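Local coordinates for protein TetR-like transcriptional regulator (Rhodococcus, PDB 3F1B) that probably binds promoter-region DNA as a dimeric, all-helical transcriptional regulator of the TetR family, at residues D21-V24 / D25-D29; L133-L136 / T137-L141. All blocks are in the same frame, centred on the assembly; numbering follows the deposited sequence.

How the interactions relate
Both interactions are local, each made within a single helix. Interaction 1 lies in helix 12-30, in the N-terminal TetR-family region, which probably binds DNA, and interaction 2 in helix 126-143, inside the C-terminal region of the TetR-like fold. Interaction 1 comes first along the chain and closes before interaction 2 opens. Their centres are about 31 Å apart on opposite sides of the chain's centre, and their nearest atoms remain about 18 Å apart, so they do not touch. Helix 58-77 is a shared neighbour: A23 and V24 pack on its L61, C65 and E69, while L133 packs on its F73 and L77. One long helix thus meets both the probable DNA-binding part and the C-terminal part.

Interaction 1 (D21-V24 / D25-D29); sequences DAAV and DVFSD
Four successive main-chain hydrogen bonds join D21-V24 to D25-S28 in the regular i to i+4 pattern of an alpha helix; F27 N to A23 O and S28 N to V24 O are the shorter two, at 2.8 Å each. The hydroxyl of S28 is folded back on the helix, chi1 72°, where OG lies 3.2 Å from V24 O and 3.1 Å from D25 O; its single proton could serve either. Apolar contact is made by A23 CB and F27 CE2, 4.0 Å apart. CG of F27 sits beside its backbone N (chi1 -80°), which swings the ring back along the helix toward A23, and F62 meets this ring edge-to-face. The side chain of D25 also leans back: CB is 3.3 Å from A22 O, and OD2 comes within 2.7 Å of D21 O, two acceptors with no hydrogen bond between them. D25 also touches K43 of helix 37-43. An alanine in place of D25 would probably keep the backbone bond but lose the carboxylate beside D21 O and the contact with K43. D21 OD2 leads away from D25-D29 to a salt bridge with R68. A23, V24 and this salt bridge thus tie the helix to helix 58-77, while A22, D25 and V26 touch K43.

Interaction 2 (L133-L136 / T137-L141); sequences LIEL and TAHLL
Within helix 126-143 of the TetR-like C-terminal region, T137 bonds back to the preceding turn, as helical threonines often do. L133 O accepts both T137 N, at 3.0 Å, and T137 OG1, at 2.9 Å, the two donors arriving from opposite faces of the carbonyl plane. With chi1 at -61°, OG1 stands beside its own backbone N, which brings it to the same acceptor; it sits 35° out of the carbonyl plane. The next three backbone bonds follow in register, from A138, H139 and L140 N to I134, E135 and L136 O. E135 and H139 run alongside each other, E135 CG lying 3.9 Å from H139 CE1, with carboxylate and ring planes 55° apart. E135 O sits over one face of the imidazole, 3.3 Å above its plane and displaced toward the rim. The carboxylate itself is engaged by R132 in a salt bridge, and a sulfate ion, probably from the crystallisation liquor, lies about 3 Å from the H139 side chain at the nearest atoms. Elsewhere I134 packs on helix 153-173 and on R171 of the second subunit. The threonine hydroxyl is thus satisfied within the helix, and the sulfate beside H139, with E135 OE1 4.4 Å from H139 NE2, is consistent with an imidazole that may carry some positive charge.

Interaction 1 (D21-V24 / D25-D29)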
loop_
_atom_site.group_PDB
_atom_site.type_symbol
_atom_site.label_atom_id
_atom_site.label_comp_id
_atom_site.label_asym_id
_atom_site.label_seq_id
_atom_site.Cartn_x
_atom_site.Cartn_y
_atom_site.Cartn_z
ATOM N N ASP A 21 17.757 -14.853 -2.988
ATOM C CA ASP A 21 17.773 -13.999 -4.181
ATOM C C ASP A 21 16.779 -14.470 -5.226
ATOM O O ASP A 21 16.142 -13.677 -5.926
ATOM C CB ASP A 21 19.161 -14.017 -4.823
ATOM C CG ASP A 21 20.181 -13.271 -4.017
ATOM O OD1 ASP A 21 21.362 -13.297 -4.379
ATOM O OD2 ASP A 21 19.811 -12.648 -3.006
ATOM N N ALA A 22 16.685 -15.780 -5.364
ATOM C CA ALA A 22 15.804 -16.383 -6.355
ATOM C C ALA A 22 14.333 -16.301 -5.921
ATOM O O ALA A 22 13.439 -16.227 -6.758
ATOM C CB ALA A 22 16.200 -17.827 -6.554
ATOM N N ALA A 23 14.103 -16.349 -4.606
ATOM C CA ALA A 23 12.764 -16.288 -4.029
ATOM C C ALA A 23 12.275 -14.883 -4.212
ATOM O O ALA A 23 11.088 -14.676 -4.494
ATOM C CB ALA A 23 12.799 -16.621 -2.556
ATOM N N VAL A 24 13.182 -13.928 -4.035
ATOM C CA VAL A 24 12.829 -12.538 -4.162
ATOM C C VAL A 24 12.300 -12.286 -5.584
ATOM O O VAL A 24 11.166 -11.787 -5.760
ATOM C CB VAL A 24 13.985 -11.598 -3.742
ATOM C CG1 VAL A 24 13.685 -10.169 -4.103
ATOM C CG2 VAL A 24 14.114 -11.617 -2.268
ATOM N N ASP A 25 13.106 -12.650 -6.574
ATOM C CA ASP A 25 12.693 -12.691 -7.986
ATOM C C ASP A 25 11.267 -13.180 -8.155
ATOM O O ASP A 25 10.349 -12.408 -8.480
ATOM C CB ASP A 25 13.606 -13.637 -8.773
ATOM C CG ASP A 25 15.046 -13.161 -8.826
ATOM O OD1 ASP A 25 15.827 -13.752 -9.607
ATOM O OD2 ASP A 25 15.414 -12.204 -8.093
ATOM N N VAL A 26 11.088 -14.463 -7.889
ATOM C CA VAL A 26 9.821 -15.092 -8.136
ATOM C C VAL A 26 8.693 -14.422 -7.350
ATOM O O VAL A 26 7.590 -14.254 -7.878
ATOM C CB VAL A 26 9.878 -16.627 -7.891
ATOM C CG1 VAL A 26 8.672 -17.289 -8.529
ATOM C CG2 VAL A 26 11.167 -17.225 -8.459
ATOM N N PHE A 27 8.940 -14.022 -6.107
ATOM C CA PHE A 27 7.873 -13.385 -5.350
ATOM C C PHE A 27 7.506 -12.007 -5.931
ATOM O O PHE A 27 6.322 -11.645 -6.001
ATOM C CB PHE A 27 8.241 -13.237 -3.888
ATOM C CG PHE A 27 8.063 -14.472 -3.081
ATOM C CD1 PHE A 27 6.858 -15.178 -3.110
ATOM C CD2 PHE A 27 9.111 -14.913 -2.225
ATOM C CE1 PHE A 27 6.699 -16.345 -2.337
ATOM C CE2 PHE A 27 8.980 -16.041 -1.448
ATOM C CZ PHE A 27 7.755 -16.781 -1.503
ATOM N N SER A 28 8.520 -11.232 -6.331
ATOM C CA SER A 28 8.274 -9.905 -6.915
ATOM C C SER A 28 7.735 -10.036 -8.339
ATOM O O SER A 28 6.843 -9.303 -8.732
ATOM C CB SER A 28 9.510 -8.992 -6.862
ATOM O OG SER A 28 10.500 -9.419 -7.778
ATOM N N ASP A 29 8.266 -10.986 -9.098
ATOM C CA ASP A 29 7.760 -11.271 -10.426
ATOM C C ASP A 29 6.266 -11.616 -10.421
ATOM O O ASP A 29 5.495 -11.043 -11.177
ATOM C CB ASP A 29 8.572 -12.410 -11.051
ATOM C CG ASP A 29 8.519 -12.410 -12.585
ATOM O OD1 ASP A 29 8.140 -11.374 -13.180
ATOM O OD2 ASP A 29 8.869 -13.444 -13.208
#

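Interaction 2 (L133-L136 / T137-L141)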
loop_
_atom_site.group_PDB
_atom_site.type_symbol
_atom_site.label_atom_id
_atom_site.label_comp_id
_atom_site.label_asym_id
_atom_site.label_seq_id
_atom_site.Cartn_x
_atom_site.Cartn_y
_atom_site.Cartn_z
ATOM N N LEU A 133 7.794 3.141 11.874
ATOM C CA LEU A 133 8.373 4.165 10.986
ATOM C C LEU A 133 7.563 5.460 11.043
ATOM O O LEU A 133 8.144 6.551 11.152
ATOM C CB LEU A 133 8.440 3.695 9.534
ATOM C CG LEU A 133 9.487 2.677 9.156
ATOM C CD1 LEU A 133 9.353 2.223 7.704
ATOM C CD2 LEU A 133 10.862 3.237 9.395
ATOM N N ILE A 134 6.236 5.362 10.971
ATOM C CA ILE A 134 5.354 6.548 11.154
ATOM C C ILE A 134 5.573 7.300 12.496
ATOM O O ILE A 134 5.657 8.533 12.525
ATOM C CB ILE A 134 3.864 6.157 10.949
ATOM C CG1 ILE A 134 3.607 5.855 9.489
ATOM C CG2 ILE A 134 2.905 7.284 11.460
ATOM C CD1 ILE A 134 2.364 4.977 9.252
ATOM N N GLU A 135 5.662 6.548 13.598
ATOM C CA GLU A 135 6.027 7.039 14.915
ATOM C C GLU A 135 7.404 7.701 14.969
ATOM O O GLU A 135 7.586 8.715 15.614
ATOM C CB GLU A 135 5.995 5.849 15.885
ATOM C CG GLU A 135 6.604 6.116 17.266
ATOM C CD GLU A 135 6.502 4.906 18.246
ATOM O OE1 GLU A 135 6.297 5.145 19.456
ATOM O OE2 GLU A 135 6.643 3.727 17.829
ATOM N N LEU A 136 8.394 7.110 14.320
ATOM C CA LEU A 136 9.705 7.736 14.254
ATOM C C LEU A 136 9.630 9.073 13.503
ATOM O O LEU A 136 10.294 10.031 13.871
ATOM C CB LEU A 136 10.716 6.814 13.565
ATOM C CG LEU A 136 11.281 5.722 14.491
ATOM C CD1 LEU A 136 11.818 4.474 13.734
ATOM C CD2 LEU A 136 12.286 6.245 15.591
ATOM N N THR A 137 8.799 9.141 12.465
ATOM C CA THR A 137 8.712 10.327 11.645
ATOM C C THR A 137 8.020 11.459 12.371
ATOM O O THR A 137 8.397 12.626 12.200
ATOM C CB THR A 137 7.923 9.987 10.366
ATOM O OG1 THR A 137 8.640 8.972 9.692
ATOM C CG2 THR A 137 7.773 11.168 9.445
ATOM N N ALA A 138 6.961 11.139 13.108
ATOM C CA ALA A 138 6.258 12.159 13.894
ATOM C C ALA A 138 7.157 12.768 14.935
ATOM O O ALA A 138 7.092 13.976 15.155
ATOM C CB ALA A 138 5.055 11.570 14.572
ATOM N N HIS A 139 7.957 11.936 15.607
ATOM C CA HIS A 139 8.935 12.419 16.582
ATOM C C HIS A 139 9.922 13.363 15.928
ATOM O O HIS A 139 10.225 14.400 16.484
ATOM C CB HIS A 139 9.758 11.288 17.202
ATOM C CG HIS A 139 9.005 10.382 18.130
ATOM N ND1 HIS A 139 9.528 9.176 18.568
ATOM C CD2 HIS A 139 7.794 10.504 18.728
ATOM C CE1 HIS A 139 8.674 8.600 19.400
ATOM N NE2 HIS A 139 7.615 9.383 19.514
ATOM N N LEU A 140 10.462 13.033 14.755
ATOM C CA LEU A 140 11.418 13.982 14.201
ATOM C C LEU A 140 10.750 15.241 13.655
ATOM O O LEU A 140 11.329 16.335 13.728
ATOM C CB LEU A 140 12.378 13.343 13.225
ATOM C CG LEU A 140 11.961 13.142 11.797
ATOM C CD1 LEU A 140 12.019 14.499 11.015
ATOM C CD2 LEU A 140 12.938 12.124 11.244
ATOM N N LEU A 141 9.533 15.102 13.138
ATOM C CA LEU A 141 8.775 16.276 12.735
ATOM C C LEU A 141 8.526 17.119 13.992
ATOM O O LEU A 141 8.602 18.328 13.936
ATOM C CB LEU A 141 7.465 15.924 11.993
ATOM C CG LEU A 141 7.618 15.338 10.593
ATOM C CD1 LEU A 141 6.266 14.978 10.047
ATOM C CD2 LEU A 141 8.366 16.252 9.606
#